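PDB 3AY8: glutathione S-transferase, which probably catalyses the transfer of glutathione to electrophilic compounds and assembles as a homodimer. Local coordinates for residues F9-P14 with A203-D208; P14-L19 with S166-L171; V55-L58 with F63-W66. All coordinates share one frame; numbering follows the deposited sequence.

Interaction 1: F9-P14 with A203-D208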
loop_
_atom_site.group_PDB
_atom_site.type_symbol
_atom_site.label_atom_id
_atom_site.label_comp_id
_atom_site.label_asym_id
_atom_site.label_seq_id
_atom_site.Cartn_x
_atom_site.Cartn_y
_atom_site.Cartn_z
ATOM N N PHE A 9 -2.292 -18.899 -0.137
ATOM C CA PHE A 9 -1.033 -19.547 0.234
ATOM C C PHE A 9 -0.788 -19.256 1.715
ATOM O O PHE A 9 -0.411 -18.131 2.054
ATOM C CB PHE A 9 0.116 -19.013 -0.646
ATOM C CG PHE A 9 1.471 -19.662 -0.388
ATOM C CD1 PHE A 9 1.581 -21.016 -0.068
ATOM C CD2 PHE A 9 2.639 -18.910 -0.503
ATOM C CE1 PHE A 9 2.838 -21.611 0.139
ATOM C CE2 PHE A 9 3.897 -19.488 -0.301
ATOM C CZ PHE A 9 3.995 -20.844 0.020
ATOM N N PRO A 10 -1.001 -20.265 2.602
ATOM C CA PRO A 10 -0.972 -19.997 4.047
ATOM C C PRO A 10 0.321 -19.354 4.546
ATOM O O PRO A 10 0.310 -18.691 5.564
ATOM C CB PRO A 10 -1.169 -21.380 4.675
ATOM C CG PRO A 10 -1.928 -22.153 3.631
ATOM C CD PRO A 10 -1.374 -21.665 2.313
ATOM N N VAL A 11 1.414 -19.530 3.823
ATOM C CA VAL A 11 2.697 -18.945 4.214
ATOM C C VAL A 11 2.721 -17.414 4.086
ATOM O O VAL A 11 3.430 -16.729 4.839
ATOM C CB VAL A 11 3.847 -19.562 3.384
ATOM C CG1 VAL A 11 5.155 -18.761 3.524
ATOM C CG2 VAL A 11 4.063 -21.025 3.791
ATOM N N SER A 12 1.945 -16.895 3.134
ATOM C CA SER A 12 1.995 -15.486 2.787
ATOM C C SER A 12 1.192 -14.635 3.746
ATOM O O SER A 12 0.006 -14.881 3.955
ATOM C CB SER A 12 1.504 -15.281 1.349
ATOM O OG SER A 12 1.017 -13.980 1.174
ATOM N N GLY A 13 1.845 -13.625 4.323
ATOM C CA GLY A 13 1.153 -12.647 5.167
ATOM C C GLY A 13 -0.089 -12.028 4.521
ATOM O O GLY A 13 -1.180 -12.071 5.104
ATOM N N PRO A 14 0.071 -11.406 3.335
ATOM C CA PRO A 14 -1.087 -10.786 2.657
ATOM C C PRO A 14 -2.204 -11.792 2.371
ATOM O O PRO A 14 -3.374 -11.470 2.532
ATOM C CB PRO A 14 -0.480 -10.235 1.358
ATOM C CG PRO A 14 0.941 -9.889 1.765
ATOM C CD PRO A 14 1.344 -11.047 2.677
ATOM N N ALA A 203 1.819 -18.403 9.649
ATOM C CA ALA A 203 2.919 -17.523 10.066
ATOM C C ALA A 203 4.120 -18.338 10.558
ATOM O O ALA A 203 5.257 -18.039 10.216
ATOM C CB ALA A 203 2.443 -16.534 11.151
ATOM N N ARG A 204 3.851 -19.386 11.337
ATOM C CA ARG A 204 4.905 -20.276 11.821
ATOM C C ARG A 204 5.628 -20.980 10.679
ATOM O O ARG A 204 6.841 -21.127 10.727
ATOM C CB ARG A 204 4.367 -21.291 12.831
ATOM C CG ARG A 204 5.475 -21.937 13.701
ATOM C CD ARG A 204 4.932 -22.402 15.055
ATOM N NE ARG A 204 3.697 -23.151 14.871
ATOM C CZ ARG A 204 2.490 -22.749 15.258
ATOM N NH1 ARG A 204 1.450 -23.519 15.001
ATOM N NH2 ARG A 204 2.321 -21.602 15.907
ATOM N N THR A 205 4.896 -21.394 9.644
ATOM C CA THR A 205 5.534 -21.985 8.466
ATOM C C THR A 205 6.432 -20.940 7.787
ATOM O O THR A 205 7.556 -21.250 7.420
ATOM C CB THR A 205 4.503 -22.528 7.447
ATOM O OG1 THR A 205 3.580 -23.387 8.108
ATOM C CG2 THR A 205 5.182 -23.320 6.356
ATOM N N PHE A 206 5.928 -19.712 7.635
ATOM C CA PHE A 206 6.719 -18.597 7.077
ATOM C C PHE A 206 7.974 -18.397 7.929
ATOM O O PHE A 206 9.094 -18.380 7.404
ATOM C CB PHE A 206 5.889 -17.298 7.021
ATOM C CG PHE A 206 6.679 -16.066 6.616
ATOM C CD1 PHE A 206 6.889 -15.766 5.263
ATOM C CD2 PHE A 206 7.191 -15.193 7.586
ATOM C CE1 PHE A 206 7.608 -14.608 4.880
ATOM C CE2 PHE A 206 7.912 -14.046 7.222
ATOM C CZ PHE A 206 8.128 -13.753 5.871
ATOM N N GLY A 207 7.773 -18.262 9.238
ATOM C CA GLY A 207 8.867 -18.049 10.187
ATOM C C GLY A 207 9.934 -19.128 10.109
ATOM O O GLY A 207 11.121 -18.820 10.042
ATOM N N ASP A 208 9.510 -20.392 10.106
ATOM C CA ASP A 208 10.448 -21.521 10.017
ATOM C C ASP A 208 11.297 -21.474 8.743
ATOM O O ASP A 208 12.507 -21.689 8.792
ATOM C CB ASP A 208 9.713 -22.861 10.118
ATOM C CG ASP A 208 9.127 -23.122 11.512
ATOM O OD1 ASP A 208 9.379 -22.338 12.450
ATOM O OD2 ASP A 208 8.396 -24.120 11.668
#
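Val11 meets Thr205 and Phe206 with two differently directed methyls, an example of how a single branched residue can seat a loop against a helix. Its CB lies over one face of the Phe9 ring, near the rim and 3.6 Å above the plane, so the root of the side chain is already backed by its own segment. From there CG1, anti to the backbone N (chi1 167°), comes in at the edge of the Phe206 ring, in its plane and 3.9 Å from CD1. The other branch, CG2, ends 3.6 Å from Thr205 CG2, methyl against methyl. The Thr205 hydroxyl is engaged within its own helix, where OG1 bonds to the carbonyl of Asp201. The loop carrying Val11 links the first strand and first helix of the thioredoxin-like domain of a glutathione transferase, whereas Thr205 and Phe206 belong to the last helix of the all-helical domain. A type I turn closed by Ser12 N on Phe9 O (2.9 Å) shapes this loop, and Ser12 then serves as N-cap, its OG taking the N-H of Ser15. The Val11 carbonyl oxygen approaches Phe206 CB at 3.3 Å. Beyond it the Phe206 ring packs against Cys115 and Leu119 of helix 90-120 and against Val173.

Interaction 2: P14-L19 with S166-L171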
loop_
_atom_site.group_PDB
_atom_site.type_symbol
_atom_site.label_atom_id
_atom_site.label_comp_id
_atom_site.label_asym_id
_atom_site.label_seq_id
_atom_site.Cartn_x
_atom_site.Cartn_y
_atom_site.Cartn_z
ATOM N N PRO A 14 0.071 -11.406 3.335
ATOM C CA PRO A 14 -1.087 -10.786 2.657
ATOM C C PRO A 14 -2.204 -11.792 2.371
ATOM O O PRO A 14 -3.374 -11.470 2.532
ATOM C CB PRO A 14 -0.480 -10.235 1.358
ATOM C CG PRO A 14 0.941 -9.889 1.765
ATOM C CD PRO A 14 1.344 -11.047 2.677
ATOM N N SER A 15 -1.849 -13.008 1.966
ATOM C CA SER A 15 -2.859 -14.052 1.767
ATOM C C SER A 15 -3.575 -14.351 3.082
ATOM O O SER A 15 -4.800 -14.446 3.112
ATOM C CB SER A 15 -2.240 -15.319 1.151
ATOM O OG SER A 15 -3.231 -16.090 0.496
ATOM N N ARG A 16 -2.819 -14.431 4.179
ATOM C CA ARG A 16 -3.413 -14.664 5.492
ATOM C C ARG A 16 -4.310 -13.508 5.943
ATOM O O ARG A 16 -5.335 -13.734 6.581
ATOM C CB ARG A 16 -2.339 -14.990 6.540
ATOM C CG ARG A 16 -1.946 -16.481 6.556
ATOM C CD ARG A 16 -0.904 -16.794 7.635
ATOM N NE ARG A 16 0.465 -16.459 7.217
ATOM C CZ ARG A 16 1.133 -15.379 7.628
ATOM N NH1 ARG A 16 2.366 -15.145 7.188
ATOM N NH2 ARG A 16 0.577 -14.538 8.491
ATOM N N GLY A 17 -3.935 -12.279 5.576
ATOM C CA GLY A 17 -4.733 -11.090 5.906
ATOM C C GLY A 17 -6.092 -11.079 5.224
ATOM O O GLY A 17 -7.095 -10.661 5.813
ATOM N N ALA A 18 -6.123 -11.528 3.977
ATOM C CA ALA A 18 -7.386 -11.663 3.240
ATOM C C ALA A 18 -8.293 -12.722 3.881
ATOM O O ALA A 18 -9.502 -12.492 4.043
ATOM C CB ALA A 18 -7.114 -11.997 1.772
ATOM N N LEU A 19 -7.723 -13.871 4.256
ATOM C CA LEU A 19 -8.523 -14.933 4.900
ATOM C C LEU A 19 -9.024 -14.504 6.278
ATOM O O LEU A 19 -10.198 -14.715 6.626
ATOM C CB LEU A 19 -7.755 -16.266 4.957
ATOM C CG LEU A 19 -8.488 -17.466 5.584
ATOM C CD1 LEU A 19 -9.824 -17.775 4.918
ATOM C CD2 LEU A 19 -7.600 -18.721 5.607
ATOM N N SER A 166 0.565 -9.331 8.974
ATOM C CA SER A 166 1.929 -8.838 8.795
ATOM C C SER A 166 2.797 -9.078 10.044
ATOM O O SER A 166 3.869 -9.705 9.959
ATOM C CB SER A 166 1.904 -7.349 8.443
ATOM O OG SER A 166 1.371 -7.136 7.140
ATOM N N MET A 167 2.330 -8.579 11.190
ATOM C CA MET A 167 3.070 -8.676 12.460
ATOM C C MET A 167 3.340 -10.121 12.889
ATOM O O MET A 167 4.423 -10.436 13.364
ATOM C CB MET A 167 2.323 -7.943 13.590
ATOM C CG MET A 167 2.465 -6.440 13.555
ATOM S SD MET A 167 4.181 -5.885 13.492
ATOM C CE MET A 167 4.934 -6.672 14.935
ATOM N N SER A 168 2.360 -10.997 12.716
ATOM C CA SER A 168 2.553 -12.416 13.058
ATOM C C SER A 168 3.665 -13.051 12.213
ATOM O O SER A 168 4.390 -13.932 12.691
ATOM C CB SER A 168 1.234 -13.194 12.954
ATOM O OG SER A 168 0.725 -13.194 11.630
ATOM N N SER A 169 3.820 -12.577 10.977
ATOM C CA SER A 169 4.877 -13.033 10.079
ATOM C C SER A 169 6.290 -12.744 10.618
ATOM O O SER A 169 7.120 -13.657 10.710
ATOM C CB SER A 169 4.704 -12.390 8.701
ATOM O OG SER A 169 3.390 -12.611 8.214
ATOM N N ILE A 170 6.563 -11.485 10.986
ATOM C CA ILE A 170 7.890 -11.136 11.477
ATOM C C ILE A 170 8.111 -11.691 12.898
ATOM O O ILE A 170 9.215 -12.130 13.225
ATOM C CB ILE A 170 8.188 -9.605 11.377
ATOM C CG1 ILE A 170 9.703 -9.324 11.445
ATOM C CG2 ILE A 170 7.396 -8.802 12.437
ATOM C CD1 ILE A 170 10.548 -9.910 10.272
ATOM N N LEU A 171 7.061 -11.689 13.723
ATOM C CA LEU A 171 7.161 -12.250 15.065
ATOM C C LEU A 171 7.515 -13.747 15.027
ATOM O O LEU A 171 8.229 -14.224 15.904
ATOM C CB LEU A 171 5.887 -12.001 15.896
ATOM C CG LEU A 171 5.623 -10.556 16.342
ATOM C CD1 LEU A 171 4.264 -10.416 17.045
ATOM C CD2 LEU A 171 6.753 -10.016 17.230
#
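Arg16 and Ser169 lie on helical segments whose backbones stay well apart, the CA of Arg16 standing 9.6 Å from the CA of Ser169, so the gap is spanned almost entirely by one long side chain. The arginine leaves its helix with CD anti to CA (chi2 -178°) and then bends at chi3 (-81°), which carries the guanidinium to the two serines. Its NH1 donates to Ser169 OG at 2.9 Å. The bond is nearly straight, 166° at the hydrogen, and the oxygen lies practically in the guanidinium plane, at its edge. NH2 passes 3.4 Å from Ser168 OG, which approaches obliquely. The contact shows how the two domains of a glutathione transferase can be joined through a buried polar seam: helix 13-25 is the first helix of the thioredoxin-like domain, and helix 158-173 belongs to the helical domain. Both hydroxyls are also tied to their own helix, Ser169 OG giving its hydrogen to the carbonyl of Ala165 and Ser168 OG bonding to the carbonyl of Tyr164. Acceptors outside the two segments complete the guanidinium: NE uses Pro10 O, NH1 also reaches Val11 O, and NH2 bonds to Ala165 O and to Asn199 OD1. These partners are neutral oxygens, most of them backbone carbonyls, whose dipoles probably help to offset the buried positive charge, and their spread around the guanidinium would fix its rotation. Asn199 in turn offers ND2 to Ser168 OG, bringing helix 196-213 to the same seam.

Interaction 3: V55-L58 with F63-W66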
loop_
_atom_site.group_PDB
_atom_site.type_symbol
_atom_site.label_atom_id
_atom_site.label_comp_id
_atom_site.label_asym_id
_atom_site.label_seq_id
_atom_site.Cartn_x
_atom_site.Cartn_y
_atom_site.Cartn_z
ATOM N N VAL A 55 -1.354 -14.114 -5.476
ATOM C CA VAL A 55 -2.005 -14.659 -4.285
ATOM C C VAL A 55 -1.954 -13.599 -3.166
ATOM O O VAL A 55 -0.913 -12.973 -2.947
ATOM C CB VAL A 55 -1.363 -16.005 -3.830
ATOM C CG1 VAL A 55 -2.008 -16.518 -2.557
ATOM C CG2 VAL A 55 -1.482 -17.073 -4.920
ATOM N N PRO A 56 -3.090 -13.364 -2.471
ATOM C CA PRO A 56 -4.398 -13.990 -2.613
ATOM C C PRO A 56 -5.175 -13.478 -3.818
ATOM O O PRO A 56 -4.972 -12.338 -4.263
ATOM C CB PRO A 56 -5.112 -13.605 -1.322
ATOM C CG PRO A 56 -4.517 -12.293 -0.959
ATOM C CD PRO A 56 -3.103 -12.310 -1.440
ATOM N N THR A 57 -6.032 -14.340 -4.354
ATOM C CA THR A 57 -6.969 -13.959 -5.407
ATOM C C THR A 57 -8.354 -14.434 -4.973
ATOM O O THR A 57 -8.526 -15.586 -4.564
ATOM C CB THR A 57 -6.588 -14.594 -6.758
ATOM O OG1 THR A 57 -5.367 -14.023 -7.236
ATOM C CG2 THR A 57 -7.689 -14.401 -7.820
ATOM N N LEU A 58 -9.320 -13.525 -5.034
ATOM C CA LEU A 58 -10.697 -13.842 -4.757
ATOM C C LEU A 58 -11.444 -14.062 -6.083
ATOM O O LEU A 58 -11.310 -13.267 -7.013
ATOM C CB LEU A 58 -11.342 -12.703 -3.971
ATOM C CG LEU A 58 -12.768 -12.890 -3.444
ATOM C CD1 LEU A 58 -12.804 -13.799 -2.209
ATOM C CD2 LEU A 58 -13.399 -11.546 -3.141
ATOM N N PHE A 63 -16.223 -12.522 -10.760
ATOM C CA PHE A 63 -15.481 -11.287 -10.456
ATOM C C PHE A 63 -14.202 -11.701 -9.741
ATOM O O PHE A 63 -14.235 -12.201 -8.610
ATOM C CB PHE A 63 -16.298 -10.310 -9.592
ATOM C CG PHE A 63 -15.511 -9.096 -9.121
ATOM C CD1 PHE A 63 -15.016 -8.162 -10.035
ATOM C CD2 PHE A 63 -15.285 -8.883 -7.764
ATOM C CE1 PHE A 63 -14.287 -7.041 -9.606
ATOM C CE2 PHE A 63 -14.560 -7.766 -7.316
ATOM C CZ PHE A 63 -14.059 -6.846 -8.248
ATOM N N VAL A 64 -13.086 -11.516 -10.430
ATOM C CA VAL A 64 -11.776 -11.922 -9.948
ATOM C C VAL A 64 -11.040 -10.699 -9.416
ATOM O O VAL A 64 -10.901 -9.686 -10.110
ATOM C CB VAL A 64 -10.958 -12.583 -11.071
ATOM C CG1 VAL A 64 -9.552 -12.930 -10.592
ATOM C CG2 VAL A 64 -11.677 -13.828 -11.588
ATOM N N LEU A 65 -10.595 -10.796 -8.167
ATOM C CA LEU A 65 -9.968 -9.677 -7.490
ATOM C C LEU A 65 -8.706 -10.143 -6.783
ATOM O O LEU A 65 -8.729 -11.131 -6.056
ATOM C CB LEU A 65 -10.941 -9.085 -6.466
ATOM C CG LEU A 65 -10.543 -7.826 -5.695
ATOM C CD1 LEU A 65 -10.468 -6.593 -6.636
ATOM C CD2 LEU A 65 -11.508 -7.601 -4.537
ATOM N N TRP A 66 -7.608 -9.441 -7.003
ATOM C CA TRP A 66 -6.427 -9.667 -6.181
ATOM C C TRP A 66 -6.151 -8.439 -5.317
ATOM O O TRP A 66 -6.933 -7.475 -5.334
ATOM C CB TRP A 66 -5.219 -10.105 -7.022
ATOM C CG TRP A 66 -4.888 -9.193 -8.169
ATOM C CD1 TRP A 66 -5.426 -9.225 -9.421
ATOM C CD2 TRP A 66 -3.929 -8.126 -8.170
ATOM N NE1 TRP A 66 -4.867 -8.236 -10.207
ATOM C CE2 TRP A 66 -3.943 -7.551 -9.461
ATOM C CE3 TRP A 66 -3.046 -7.606 -7.207
ATOM C CZ2 TRP A 66 -3.114 -6.471 -9.812
ATOM C CZ3 TRP A 66 -2.221 -6.517 -7.563
ATOM C CH2 TRP A 66 -2.266 -5.970 -8.849
#
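Leu58 and Leu65 form an antiparallel hydrogen-bonded pair, each backbone serving the other as donor and acceptor. Leu58 N gives to Leu65 O at 2.7 Å, and the return bond from Leu65 N to Leu58 O, 2.8 Å long, meets the oxygen in the carbonyl plane. CA-H...O contacts flank this pair: Val64 CA lies 3.3 Å from Leu58 O, and Thr57 CA lies 3.4 Å from Leu65 O. The leucine side chains share one face of the sheet, where Leu58 CB and Leu65 CB are 4.4 Å apart and both side chains touch Tyr74 of helix 68-79. On the face bearing Thr57, its CG2, anti to the backbone N, touches Val64 CG1 at 3.6 Å as the two side chains pass obliquely. The Thr57 hydroxyl turns instead to Cys54 O and Asn50 ND2, tying the strand to the loop before it. Trp66 begins beside Pro56, its CB 3.6 Å from Pro56 O, but with CG between the backbone N and carbonyl carbon (chi1 53°) the indole leads away from the hairpin. It packs on Phe102 of the second subunit, while Trp66 O accepts a bond from Gln98 NE2 of that subunit. Farther in, Thr57 pairs by backbone bonds with Tyr7 of the first strand. The Val55-Pro56 peptide is cis, and a cis-proline just before the hairpin is a feature of the thioredoxin fold, kept in glutathione transferases, where the loop carrying it commonly borders the glutathione site.

In the fold
Interactions 1 and 2 form one neighbourhood, their centres about 7 Å apart, whereas the centre of interaction 3 lies about 18 and 17 Å from theirs. Helix 13-25 is the common element: the first two contacts share Pro14 at its start, and Pro56 of interaction 3 packs against Ser15 and Ala18 on the same helix. Along the chain the pairings are concentric, the hairpin innermost, 14-19 with 166-171 around it, and 9-14 with 203-208 outermost. Interactions 1 and 2 both cross the domain boundary, from the start of the chain to helices 196-213 and 158-173, while interaction 3 stays within the thioredoxin-like domain and presents its edge strand to the partner subunit.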